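Local coordinates for aryl esterase (Mycobacterium smegmatis, PDB 2Q0Q), which hydrolyses aryl esters and catalyses acyl transfer to alcohols in water, as an oligomeric enzyme of the SGNH hydrolase family, at residues 10-15 with 194-199; 18-23 with 189-194; 88-93 with 137-142; 95-100 with 152-157. One frame throughout, in Å; residues are numbered along the deposited sequence.

In the fold
The chain is built round a parallel sheet, flanked by helices, in the order 46-52, 3-9, 86-90, 133-138, 179-181, and contact 3 joins two central strands about 5 Å from the centre of the chain. Where the strands end, contact 1 brings Ser11 to His195, and contact 2, its centre about 10 Å away, holds the loop carrying Asp192; together they make what is very probably the Ser-His-Asp triad. One sulfate is bound by Ser11, His195 and Lys97 among others, the lysine belonging to contact 4, centred about 18 Å from contact 1. Phe154 of contact 4 packs on Leu142 of contact 3 and Ile194 of contacts 1 and 2, and so touches residues of all the other three contacts.

Contact 1 (10-15 with 194-199); sequences DSLTWG and IHFTEA. With SO4 (sulfate ion), chain U.
Leu12 lays its CD2 methyl over one face of the Phe196 ring, 4.0 Å from the centroid and 18° off the normal, a CH-pi contact displaced toward the rim near Phe196 CE2. The two side chains cross at about a right angle. The same methyl meets the backbone as well, with Leu12 CD2 3.5 Å from Ile194 O, while Leu12 CD1 rests near Phe196 CZ. Met90 of strand 86-90 packs against Leu12 from the sheet.

Beside this apolar patch runs the polar one. Ser11 OG sits between its own backbone N and carbonyl carbon (chi1 53°), a rotamer that aims it at the rim of the imidazole, where Ser11 OG lies 3.0 Å from His195 NE2 and in the plane of the ring. A sulfate occupies the site: Ser11 OG donates to sulfate O2 over 2.8 Å, and His195 NE2 donates to sulfate O4, also over 2.8 Å, with a bent angle of 147° at the hydrogen. Ile194 CG2 covers one face of the histidine ring, and the ring also stacks with Trp16. At its far nitrogen, ND1 is hydrogen-bonded to Asp192 OD2, which fixes the rotation of the ring.

Asp10 caps the short helix 11-14, its OD1 accepting from Leu12 N at 3.0 Å, and thereby sets Ser11 at the first turn. The Ser11-His195-Asp192 relay fits the catalytic triad expected of an SGNH hydrolase. Ala55 N and Asn94 ND2 also bind the sulfate, probably as oxyanion-hole donors, and the ion, likely from the crystallisation liquor, has a position consistent with the place where a substrate's ester carbonyl would be attacked.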
loop_
_atom_site.group_PDB
_atom_site.type_symbol
_atom_site.label_atom_id
_atom_site.label_comp_id
_atom_site.label_asym_id
_atom_site.label_seq_id
_atom_site.Cartn_x
_atom_site.Cartn_y
_atom_site.Cartn_z
ATOM N N ASP G 10 8.958 27.181 -4.744
ATOM C CA ASP G 10 10.074 26.273 -4.963
ATOM C C ASP G 10 11.367 27.099 -4.806
ATOM O O ASP G 10 11.381 28.058 -4.033
ATOM C CB ASP G 10 9.914 25.560 -6.327
ATOM C CG ASP G 10 9.686 26.536 -7.477
ATOM O OD1 ASP G 10 10.204 27.656 -7.355
ATOM O OD2 ASP G 10 9.021 26.167 -8.482
ATOM N N SER G 11 12.449 26.718 -5.481
ATOM C CA SER G 11 13.723 27.425 -5.381
ATOM C C SER G 11 13.550 28.899 -5.722
ATOM O O SER G 11 14.252 29.748 -5.193
ATOM C CB SER G 11 14.748 26.819 -6.344
ATOM O OG SER G 11 14.210 26.762 -7.662
ATOM N N LEU G 12 12.617 29.208 -6.616
ATOM C CA LEU G 12 12.416 30.587 -7.047
ATOM C C LEU G 12 11.878 31.424 -5.886
ATOM O O LEU G 12 12.174 32.603 -5.791
ATOM C CB LEU G 12 11.478 30.661 -8.252
ATOM C CG LEU G 12 11.860 29.822 -9.482
ATOM C CD1 LEU G 12 10.741 29.940 -10.488
ATOM C CD2 LEU G 12 13.208 30.177 -10.101
ATOM N N THR G 13 11.098 30.796 -4.999
ATOM C CA THR G 13 10.573 31.452 -3.823
ATOM C C THR G 13 11.586 31.393 -2.682
ATOM O O THR G 13 11.789 32.381 -1.975
ATOM C CB THR G 13 9.254 30.792 -3.368
ATOM O OG1 THR G 13 8.262 30.969 -4.381
ATOM C CG2 THR G 13 8.737 31.385 -2.051
ATOM N N TRP G 14 12.255 30.256 -2.538
ATOM C CA TRP G 14 13.360 30.146 -1.562
ATOM C C TRP G 14 14.455 31.168 -1.790
ATOM O O TRP G 14 14.945 31.784 -0.845
ATOM C CB TRP G 14 13.983 28.744 -1.596
ATOM C CG TRP G 14 15.007 28.492 -0.517
ATOM C CD1 TRP G 14 14.771 28.363 0.818
ATOM C CD2 TRP G 14 16.412 28.335 -0.696
ATOM N NE1 TRP G 14 15.944 28.146 1.490
ATOM C CE2 TRP G 14 16.970 28.098 0.580
ATOM C CE3 TRP G 14 17.254 28.355 -1.803
ATOM C CZ2 TRP G 14 18.346 27.905 0.773
ATOM C CZ3 TRP G 14 18.619 28.145 -1.613
ATOM C CH2 TRP G 14 19.146 27.919 -0.329
ATOM N N GLY G 15 14.856 31.317 -3.046
ATOM C CA GLY G 15 15.869 32.289 -3.418
ATOM C C GLY G 15 17.173 31.631 -3.795
ATOM O O GLY G 15 18.212 32.023 -3.305
ATOM N N ILE G 194 17.538 28.616 -15.248
ATOM C CA ILE G 194 16.451 28.164 -14.397
ATOM C C ILE G 194 16.070 29.206 -13.345
ATOM O O ILE G 194 14.885 29.495 -13.148
ATOM C CB ILE G 194 16.830 26.840 -13.661
ATOM C CG1 ILE G 194 17.238 25.746 -14.661
ATOM C CG2 ILE G 194 15.673 26.394 -12.729
ATOM C CD1 ILE G 194 17.977 24.570 -14.023
ATOM N N HIS G 195 17.070 29.745 -12.645
ATOM C CA HIS G 195 16.821 30.579 -11.486
ATOM C C HIS G 195 16.952 32.059 -11.816
ATOM O O HIS G 195 17.218 32.423 -12.979
ATOM C CB HIS G 195 17.706 30.114 -10.313
ATOM C CG HIS G 195 17.475 28.681 -9.946
ATOM N ND1 HIS G 195 18.277 27.656 -10.403
ATOM C CD2 HIS G 195 16.500 28.089 -9.204
ATOM C CE1 HIS G 195 17.823 26.502 -9.945
ATOM N NE2 HIS G 195 16.739 26.733 -9.220
ATOM N N PHE G 196 16.696 32.892 -10.805
ATOM C CA PHE G 196 16.533 34.334 -10.995
ATOM C C PHE G 196 17.790 35.098 -10.700
ATOM O O PHE G 196 18.519 34.779 -9.785
ATOM C CB PHE G 196 15.459 34.953 -10.103
ATOM C CG PHE G 196 14.038 34.523 -10.395
ATOM C CD1 PHE G 196 13.034 34.787 -9.458
ATOM C CD2 PHE G 196 13.678 33.888 -11.590
ATOM C CE1 PHE G 196 11.690 34.432 -9.706
ATOM C CE2 PHE G 196 12.353 33.511 -11.830
ATOM C CZ PHE G 196 11.353 33.772 -10.876
ATOM N N THR G 197 17.995 36.159 -11.466
ATOM C CA THR G 197 18.983 37.179 -11.128
ATOM C C THR G 197 18.451 38.048 -9.997
ATOM O O THR G 197 17.283 37.928 -9.588
ATOM C CB THR G 197 19.272 38.103 -12.304
ATOM O OG1 THR G 197 18.040 38.676 -12.763
ATOM C CG2 THR G 197 19.943 37.319 -13.426
ATOM N N GLU G 198 19.316 38.906 -9.468
ATOM C CA GLU G 198 18.883 39.885 -8.470
ATOM C C GLU G 198 17.795 40.818 -9.016
ATOM O O GLU G 198 16.840 41.135 -8.283
ATOM C CB GLU G 198 20.057 40.740 -8.015
ATOM C CG GLU G 198 21.104 39.969 -7.228
ATOM C CD GLU G 198 22.295 40.845 -6.848
ATOM O OE1 GLU G 198 22.911 41.487 -7.754
ATOM O OE2 GLU G 198 22.593 40.848 -5.632
ATOM N N ALA G 199 17.956 41.233 -10.280
ATOM C CA ALA G 199 16.999 42.134 -10.972
ATOM C C ALA G 199 15.644 41.477 -11.284
ATOM O O ALA G 199 14.576 42.145 -11.166
ATOM C CB ALA G 199 17.605 42.699 -12.261
HETATM S S SO4 U . 14.793 23.487 -8.657
HETATM O O1 SO4 U . 14.547 23.713 -10.129
HETATM O O2 SO4 U . 13.673 24.074 -7.884
HETATM O O3 SO4 U . 15.066 22.046 -8.497
HETATM O O4 SO4 U . 15.994 24.242 -8.280
#

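Contact 2 (18-23 with 189-194); sequences PVEDGA and DGVDGI
Two type I beta turns, Val19 to Gly22 and Gly190 to Gly193, lie against each other, with the backbones closest at Pro18 and Gly190, whose CA atoms are 5.6 Å apart. The ring of Pro18, just ahead of the first turn, packs onto the second: Pro18 CG rests 3.8 Å from Gly190 CA, and Pro18 CB comes up to the carboxylate carbon, 3.7 Å from Asp192 CG. Gly190, without a side chain, lets the proline ring close directly on its CA.

Val191 flanks the proline on the outer side. Its CG1 branch stands between the backbone N and carbonyl carbon (chi1 73°) and meets the peptide link of Val19 and Glu20, while CG2 turns to the carboxylate end of Glu20, whose chain bends at chi2 and crosses the valine at about a right angle.

Asp192 is held from several directions. Its OD1 accepts from Ile194 N, two residues on, over 2.9 Å at a fairly straight 160°, making an Asx turn; the donor lies well above the carboxylate plane. The other oxygen, OD2, besides its bond to the histidine, lies 2.8 Å from water 1. That water accepts from Val19 N over 2.8 Å and reaches Gly22 O, so it bridges the two loops. Lys176 of the third subunit bonds to the carbonyls of Asp21 and Ala23, which brings the 18-23 loop into the assembly. An acid three residues before the histidine, its carboxylate steadied by an Asx turn, fits the Asp-X-X-His block of the SGNH hydrolases.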
loop_
_atom_site.group_PDB
_atom_site.type_symbol
_atom_site.label_atom_id
_atom_site.label_comp_id
_atom_site.label_asym_id
_atom_site.label_seq_id
_atom_site.Cartn_x
_atom_site.Cartn_y
_atom_site.Cartn_z
ATOM N N PRO G 18 21.633 31.376 -8.782
ATOM C CA PRO G 18 22.124 30.610 -9.936
ATOM C C PRO G 18 23.648 30.592 -9.989
ATOM O O PRO G 18 24.278 31.621 -9.785
ATOM C CB PRO G 18 21.527 31.340 -11.150
ATOM C CG PRO G 18 21.050 32.649 -10.645
ATOM C CD PRO G 18 20.880 32.582 -9.175
ATOM N N VAL G 19 24.230 29.434 -10.265
ATOM C CA VAL G 19 25.679 29.310 -10.352
ATOM C C VAL G 19 26.023 28.586 -11.640
ATOM O O VAL G 19 25.230 27.775 -12.101
ATOM C CB VAL G 19 26.270 28.570 -9.103
ATOM C CG1 VAL G 19 26.211 29.459 -7.868
ATOM C CG2 VAL G 19 25.537 27.253 -8.797
ATOM N N GLU G 20 27.180 28.900 -12.243
ATOM C CA GLU G 20 27.634 28.215 -13.459
ATOM C C GLU G 20 27.770 26.705 -13.331
ATOM O O GLU G 20 27.457 25.962 -14.282
ATOM C CB GLU G 20 28.980 28.786 -13.930
ATOM C CG GLU G 20 28.871 30.121 -14.577
ATOM C CD GLU G 20 28.466 30.035 -16.053
ATOM O OE1 GLU G 20 28.253 28.919 -16.579
ATOM O OE2 GLU G 20 28.388 31.089 -16.699
ATOM N N ASP G 21 28.229 26.249 -12.166
ATOM C CA ASP G 21 28.489 24.829 -11.968
ATOM C C ASP G 21 27.267 24.040 -11.460
ATOM O O ASP G 21 27.404 22.912 -11.015
ATOM C CB ASP G 21 29.732 24.631 -11.100
ATOM C CG ASP G 21 29.566 25.148 -9.683
ATOM O OD1 ASP G 21 28.438 25.491 -9.262
ATOM O OD2 ASP G 21 30.592 25.178 -8.972
ATOM N N GLY G 22 26.075 24.623 -11.593
ATOM C CA GLY G 22 24.830 23.909 -11.338
ATOM C C GLY G 22 24.448 23.975 -9.876
ATOM O O GLY G 22 23.485 24.648 -9.503
ATOM N N ALA G 23 25.235 23.286 -9.061
ATOM C CA ALA G 23 25.005 23.177 -7.612
ATOM C C ALA G 23 26.351 22.785 -6.997
ATOM O O ALA G 23 27.222 22.279 -7.721
ATOM C CB ALA G 23 23.946 22.114 -7.315
ATOM N N ASP G 189 16.474 34.901 -16.124
ATOM C CA ASP G 189 17.750 35.472 -16.576
ATOM C C ASP G 189 19.001 34.920 -15.853
ATOM O O ASP G 189 20.146 35.309 -16.153
ATOM C CB ASP G 189 17.675 37.007 -16.454
ATOM C CG ASP G 189 16.682 37.654 -17.493
ATOM O OD1 ASP G 189 16.259 36.965 -18.460
ATOM O OD2 ASP G 189 16.357 38.893 -17.362
ATOM N N GLY G 190 18.799 33.988 -14.919
ATOM C CA GLY G 190 19.921 33.435 -14.178
ATOM C C GLY G 190 20.815 32.684 -15.135
ATOM O O GLY G 190 20.336 32.109 -16.110
ATOM N N VAL G 191 22.107 32.648 -14.832
ATOM C CA VAL G 191 23.108 32.013 -15.716
ATOM C C VAL G 191 22.851 30.509 -15.940
ATOM O O VAL G 191 23.304 29.927 -16.927
ATOM C CB VAL G 191 24.541 32.246 -15.141
ATOM C CG1 VAL G 191 24.795 31.387 -13.908
ATOM C CG2 VAL G 191 25.587 32.035 -16.182
ATOM N N ASP G 192 22.108 29.878 -15.033
ATOM C CA ASP G 192 21.824 28.460 -15.195
ATOM C C ASP G 192 20.600 28.169 -16.058
ATOM O O ASP G 192 20.346 27.004 -16.377
ATOM C CB ASP G 192 21.711 27.795 -13.837
ATOM C CG ASP G 192 20.539 28.316 -13.003
ATOM O OD1 ASP G 192 19.732 29.146 -13.507
ATOM O OD2 ASP G 192 20.446 27.880 -11.841
ATOM N N GLY G 193 19.866 29.217 -16.445
ATOM C CA GLY G 193 18.684 29.092 -17.326
ATOM C C GLY G 193 17.421 28.701 -16.573
ATOM O O GLY G 193 16.360 28.488 -17.192
ATOM N N ILE G 194 17.538 28.616 -15.248
ATOM C CA ILE G 194 16.451 28.164 -14.397
ATOM C C ILE G 194 16.070 29.206 -13.345
ATOM O O ILE G 194 14.885 29.495 -13.148
ATOM C CB ILE G 194 16.830 26.840 -13.661
ATOM C CG1 ILE G 194 17.238 25.746 -14.661
ATOM C CG2 ILE G 194 15.673 26.394 -12.729
ATOM C CD1 ILE G 194 17.977 24.570 -14.023
HETATM O O HOH W 1 22.584 27.203 -10.215
#

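Contact 3 (88-93 with 137-142); sequences IIMLGT and VSPPPL
With CG anti to the backbone N (chi1 -180°) and the chain still extended at chi2, Met90, a selenomethionine, carries its selenium out beside Val137; the bend at chi3 turns only the terminal CE. Val137, whose CG1 is likewise anti to its N (chi1 179°), raises that methyl to meet it. Met90 SE touches Val137 CG1 at 3.7 Å; the selenium also rests near Pro139 CA, and Met90 CG near Pro139 CB. The other branch, Val137 CG2, meets Ile88 CG2 at 3.8 Å, the two methyls in contact as their side chains cross at a slant.

Strands 86-90 and 133-138 are parallel neighbours in the middle of the sheet, part of the alpha/beta/alpha core of the SGNH hydrolase fold. Val137 N donates to Ile89 O over 2.8 Å. One residue on, Met90 CA points its hydrogen at Val137 O over 3.5 Å, a nearly straight CA-H...O contact of 163°. Helix 104-119 covers Ile89 through Met111 and Leu114.

Beyond the strand ends the two segments continue as loops that stay in touch through side chains. Thr93 and Pro139 run alongside each other, pointing opposite ways, with Thr93 OG1 3.3 Å from Pro139 CG. The hydroxyl also shares water 2 with the other loop: this water lies 2.7 Å from Thr93 OG1 and donates to Pro140 O. The methyl branch, Thr93 CG2, meets Leu142 CD2 at 3.7 Å, close to where Phe154 packs on Leu142.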
loop_
_atom_site.group_PDB
_atom_site.type_symbol
_atom_site.label_atom_id
_atom_site.label_comp_id
_atom_site.label_asym_id
_atom_site.label_seq_id
_atom_site.Cartn_x
_atom_site.Cartn_y
_atom_site.Cartn_z
ATOM N N ILE G 88 0.135 33.189 -1.902
ATOM C CA ILE G 88 0.686 33.276 -3.241
ATOM C C ILE G 88 1.347 31.957 -3.556
ATOM O O ILE G 88 2.252 31.527 -2.827
ATOM C CB ILE G 88 1.754 34.386 -3.318
ATOM C CG1 ILE G 88 1.116 35.751 -3.009
ATOM C CG2 ILE G 88 2.508 34.374 -4.688
ATOM C CD1 ILE G 88 2.102 36.919 -2.991
ATOM N N ILE G 89 0.914 31.322 -4.645
ATOM C CA ILE G 89 1.496 30.054 -5.037
ATOM C C ILE G 89 2.139 30.185 -6.425
ATOM O O ILE G 89 1.449 30.411 -7.454
ATOM C CB ILE G 89 0.462 28.911 -5.090
ATOM C CG1 ILE G 89 -0.476 28.920 -3.881
ATOM C CG2 ILE G 89 1.179 27.541 -5.234
ATOM C CD1 ILE G 89 -1.532 27.852 -4.027
HETATM N N MSE G 90 3.463 30.076 -6.441
HETATM C CA MSE G 90 4.210 29.944 -7.687
HETATM C C MSE G 90 4.941 28.601 -7.701
HETATM O O MSE G 90 5.968 28.407 -7.041
HETATM C CB MSE G 90 5.199 31.095 -7.884
HETATM C CG MSE G 90 5.992 30.993 -9.183
HETATM SE SE MSE G 90 6.895 32.734 -9.554
HETATM C CE MSE G 90 8.241 32.584 -8.180
ATOM N N LEU G 91 4.381 27.672 -8.462
ATOM C CA LEU G 91 4.912 26.339 -8.606
ATOM C C LEU G 91 4.627 25.892 -10.028
ATOM O O LEU G 91 3.762 26.462 -10.694
ATOM C CB LEU G 91 4.227 25.381 -7.633
ATOM C CG LEU G 91 4.716 25.465 -6.198
ATOM C CD1 LEU G 91 3.850 24.587 -5.304
ATOM C CD2 LEU G 91 6.168 25.027 -6.088
ATOM N N GLY G 92 5.342 24.858 -10.467
ATOM C CA GLY G 92 5.103 24.242 -11.755
ATOM C C GLY G 92 6.351 24.065 -12.595
ATOM O O GLY G 92 6.389 23.191 -13.477
ATOM N N THR G 93 7.385 24.870 -12.327
ATOM C CA THR G 93 8.663 24.706 -13.026
ATOM C C THR G 93 9.207 23.281 -12.884
ATOM O O THR G 93 9.587 22.634 -13.857
ATOM C CB THR G 93 9.714 25.698 -12.496
ATOM O OG1 THR G 93 9.233 27.039 -12.641
ATOM C CG2 THR G 93 11.026 25.543 -13.238
ATOM N N VAL G 137 0.161 31.902 -9.461
ATOM C CA VAL G 137 1.223 32.561 -10.231
ATOM C C VAL G 137 1.917 31.554 -11.133
ATOM O O VAL G 137 2.443 30.551 -10.661
ATOM C CB VAL G 137 2.274 33.198 -9.331
ATOM C CG1 VAL G 137 3.363 33.842 -10.137
ATOM C CG2 VAL G 137 1.635 34.217 -8.353
ATOM N N SER G 138 1.930 31.842 -12.438
ATOM C CA SER G 138 2.726 31.036 -13.363
ATOM C C SER G 138 4.161 31.546 -13.283
ATOM O O SER G 138 4.377 32.782 -13.309
ATOM C CB SER G 138 2.187 31.111 -14.803
ATOM O OG SER G 138 1.895 32.434 -15.169
ATOM N N PRO G 139 5.146 30.621 -13.184
ATOM C CA PRO G 139 6.536 31.072 -13.200
ATOM C C PRO G 139 6.894 31.523 -14.620
ATOM O O PRO G 139 6.186 31.207 -15.570
ATOM C CB PRO G 139 7.318 29.809 -12.844
ATOM C CG PRO G 139 6.481 28.706 -13.436
ATOM C CD PRO G 139 5.062 29.147 -13.111
ATOM N N PRO G 140 8.015 32.238 -14.779
ATOM C CA PRO G 140 8.457 32.585 -16.123
ATOM C C PRO G 140 9.015 31.374 -16.865
ATOM O O PRO G 140 9.510 30.423 -16.233
ATOM C CB PRO G 140 9.556 33.620 -15.876
ATOM C CG PRO G 140 10.017 33.390 -14.556
ATOM C CD PRO G 140 8.938 32.751 -13.761
ATOM N N PRO G 141 8.958 31.403 -18.210
ATOM C CA PRO G 141 9.493 30.280 -18.966
ATOM C C PRO G 141 10.981 30.069 -18.646
ATOM O O PRO G 141 11.715 31.045 -18.398
ATOM C CB PRO G 141 9.268 30.704 -20.419
ATOM C CG PRO G 141 8.123 31.681 -20.352
ATOM C CD PRO G 141 8.398 32.440 -19.092
ATOM N N LEU G 142 11.406 28.810 -18.634
ATOM C CA LEU G 142 12.810 28.481 -18.542
ATOM C C LEU G 142 13.569 29.003 -19.771
ATOM O O LEU G 142 12.976 29.378 -20.793
ATOM C CB LEU G 142 13.011 26.963 -18.426
ATOM C CG LEU G 142 12.484 26.296 -17.158
ATOM C CD1 LEU G 142 12.343 24.790 -17.310
ATOM C CD2 LEU G 142 13.366 26.631 -15.950
HETATM O O HOH W 2 10.213 28.422 -14.720
#

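Contact 4 (95-100 with 152-157); sequences DTKAYF and LIFEGG. With SO4 (sulfate ion), chain U.
Ala98 N donates to Ile153 O over 2.6 Å, a short and nearly straight bond of 162°. It ties the loop 95-100 to the last turn of helix 148-153. A second link runs through water 3, which donates both to Thr96 O (2.7 Å) and to Glu155 O (2.8 Å).

Lys97 supplies the main side-chain contact. Its chain, extended beyond CG, runs obliquely over one face of the Phe154 ring: Lys97 CG stands 3.9 Å from the ring centroid in a CH-pi contact, and Lys97 CE comes up to the ring at Phe154 CZ, 3.6 Å away. That extension carries the ammonium beyond the ring, where Lys97 NZ donates to sulfate O3 over 3.1 Å. Sulfate O1 and Thr96 OG1 both lie at the edge of the phenylalanine ring, in its plane, and the threonine hydroxyl is bonded to Thr93 O. The sulfate is also held by Ser11, His195, Ala55 and Asn94; the lysine would probably add to the site's attraction for anions.

Tyr99 turns a ring edge to Ile153, with CE2 4.2 Å from Ile153 CB, and its hydroxyl is bonded to Asp62. Along the chain, 95-100 connects strand 86-90 to helix 104-119, whose Ile107 touches Asp95 and Thr96; in space it lies against the end of helix 148-153, while Leu105 of the third subunit packs on Ala98 and Ile153.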
loop_
_atom_site.group_PDB
_atom_site.type_symbol
_atom_site.label_atom_id
_atom_site.label_comp_id
_atom_site.label_asym_id
_atom_site.label_seq_id
_atom_site.Cartn_x
_atom_site.Cartn_y
_atom_site.Cartn_z
ATOM N N ASP G 95 7.717 20.463 -12.091
ATOM C CA ASP G 95 6.866 19.498 -12.779
ATOM C C ASP G 95 7.264 19.290 -14.241
ATOM O O ASP G 95 6.921 18.264 -14.818
ATOM C CB ASP G 95 5.412 19.953 -12.767
ATOM C CG ASP G 95 4.820 20.072 -11.370
ATOM O OD1 ASP G 95 5.372 20.809 -10.519
ATOM O OD2 ASP G 95 3.764 19.464 -11.158
ATOM N N THR G 96 7.944 20.279 -14.846
ATOM C CA THR G 96 8.358 20.170 -16.252
ATOM C C THR G 96 9.661 19.415 -16.437
ATOM O O THR G 96 10.115 19.289 -17.572
ATOM C CB THR G 96 8.514 21.532 -16.979
ATOM O OG1 THR G 96 9.726 22.174 -16.549
ATOM C CG2 THR G 96 7.281 22.430 -16.771
ATOM N N LYS G 97 10.274 18.918 -15.356
ATOM C CA LYS G 97 11.427 18.045 -15.504
ATOM C C LYS G 97 11.029 16.803 -16.297
ATOM O O LYS G 97 9.920 16.289 -16.147
ATOM C CB LYS G 97 12.026 17.680 -14.158
ATOM C CG LYS G 97 12.696 18.867 -13.446
ATOM C CD LYS G 97 13.078 18.503 -12.030
ATOM C CE LYS G 97 13.787 19.646 -11.381
ATOM N NZ LYS G 97 14.093 19.427 -9.937
ATOM N N ALA G 98 11.953 16.335 -17.136
ATOM C CA ALA G 98 11.663 15.273 -18.127
ATOM C C ALA G 98 11.153 13.993 -17.497
ATOM O O ALA G 98 10.281 13.324 -18.066
ATOM C CB ALA G 98 12.907 14.973 -18.994
ATOM N N TYR G 99 11.705 13.654 -16.332
ATOM C CA TYR G 99 11.365 12.394 -15.678
ATOM C C TYR G 99 9.953 12.339 -15.106
ATOM O O TYR G 99 9.449 11.247 -14.832
ATOM C CB TYR G 99 12.403 12.002 -14.623
ATOM C CG TYR G 99 12.685 12.984 -13.498
ATOM C CD1 TYR G 99 11.973 12.945 -12.310
ATOM C CD2 TYR G 99 13.714 13.921 -13.608
ATOM C CE1 TYR G 99 12.273 13.829 -11.248
ATOM C CE2 TYR G 99 14.012 14.799 -12.566
ATOM C CZ TYR G 99 13.287 14.754 -11.393
ATOM O OH TYR G 99 13.606 15.632 -10.380
ATOM N N PHE G 100 9.315 13.486 -14.924
ATOM C CA PHE G 100 7.917 13.482 -14.482
ATOM C C PHE G 100 6.935 13.169 -15.616
ATOM O O PHE G 100 5.790 12.811 -15.334
ATOM C CB PHE G 100 7.528 14.799 -13.815
ATOM C CG PHE G 100 8.181 15.017 -12.469
ATOM C CD1 PHE G 100 8.924 16.154 -12.234
ATOM C CD2 PHE G 100 8.027 14.093 -11.437
ATOM C CE1 PHE G 100 9.516 16.392 -11.015
ATOM C CE2 PHE G 100 8.630 14.316 -10.226
ATOM C CZ PHE G 100 9.398 15.475 -10.027
ATOM N N LEU G 152 19.734 17.933 -19.058
ATOM C CA LEU G 152 19.161 16.586 -19.095
ATOM C C LEU G 152 17.849 16.527 -18.339
ATOM O O LEU G 152 16.834 16.075 -18.889
ATOM C CB LEU G 152 20.121 15.537 -18.512
ATOM C CG LEU G 152 21.163 15.026 -19.509
ATOM C CD1 LEU G 152 22.422 14.505 -18.827
ATOM C CD2 LEU G 152 20.547 13.959 -20.442
ATOM N N ILE G 153 17.861 16.956 -17.075
ATOM C CA ILE G 153 16.650 16.789 -16.242
ATOM C C ILE G 153 15.495 17.673 -16.724
ATOM O O ILE G 153 14.314 17.355 -16.507
ATOM C CB ILE G 153 16.894 17.012 -14.717
ATOM C CG1 ILE G 153 17.253 18.458 -14.402
ATOM C CG2 ILE G 153 17.984 16.069 -14.197
ATOM C CD1 ILE G 153 17.318 18.771 -12.931
ATOM N N PHE G 154 15.826 18.783 -17.376
ATOM C CA PHE G 154 14.800 19.684 -17.886
ATOM C C PHE G 154 14.501 19.540 -19.390
ATOM O O PHE G 154 13.824 20.379 -19.955
ATOM C CB PHE G 154 15.180 21.139 -17.577
ATOM C CG PHE G 154 14.775 21.599 -16.205
ATOM C CD1 PHE G 154 15.714 21.819 -15.193
ATOM C CD2 PHE G 154 13.434 21.792 -15.914
ATOM C CE1 PHE G 154 15.296 22.246 -13.907
ATOM C CE2 PHE G 154 13.025 22.199 -14.650
ATOM C CZ PHE G 154 13.955 22.436 -13.648
ATOM N N GLU G 155 14.978 18.472 -20.012
ATOM C CA GLU G 155 14.746 18.254 -21.441
ATOM C C GLU G 155 13.231 18.305 -21.727
ATOM O O GLU G 155 12.441 17.592 -21.108
ATOM C CB GLU G 155 15.351 16.910 -21.855
ATOM C CG GLU G 155 15.189 16.543 -23.320
ATOM C CD GLU G 155 16.100 15.379 -23.751
ATOM O OE1 GLU G 155 17.260 15.269 -23.260
ATOM O OE2 GLU G 155 15.662 14.575 -24.608
ATOM N N GLY G 156 12.826 19.194 -22.632
ATOM C CA GLY G 156 11.405 19.381 -22.937
ATOM C C GLY G 156 10.682 20.348 -22.008
ATOM O O GLY G 156 9.509 20.673 -22.230
ATOM N N GLY G 157 11.370 20.802 -20.960
ATOM C CA GLY G 157 10.743 21.613 -19.921
ATOM C C GLY G 157 10.454 23.036 -20.350
ATOM O O GLY G 157 9.412 23.579 -20.018
HETATM S S SO4 U . 14.793 23.487 -8.657
HETATM O O1 SO4 U . 14.547 23.713 -10.129
HETATM O O2 SO4 U . 13.673 24.074 -7.884
HETATM O O3 SO4 U . 15.066 22.046 -8.497
HETATM O O4 SO4 U . 15.994 24.242 -8.280
HETATM O O HOH W 3 9.970 17.747 -19.786
#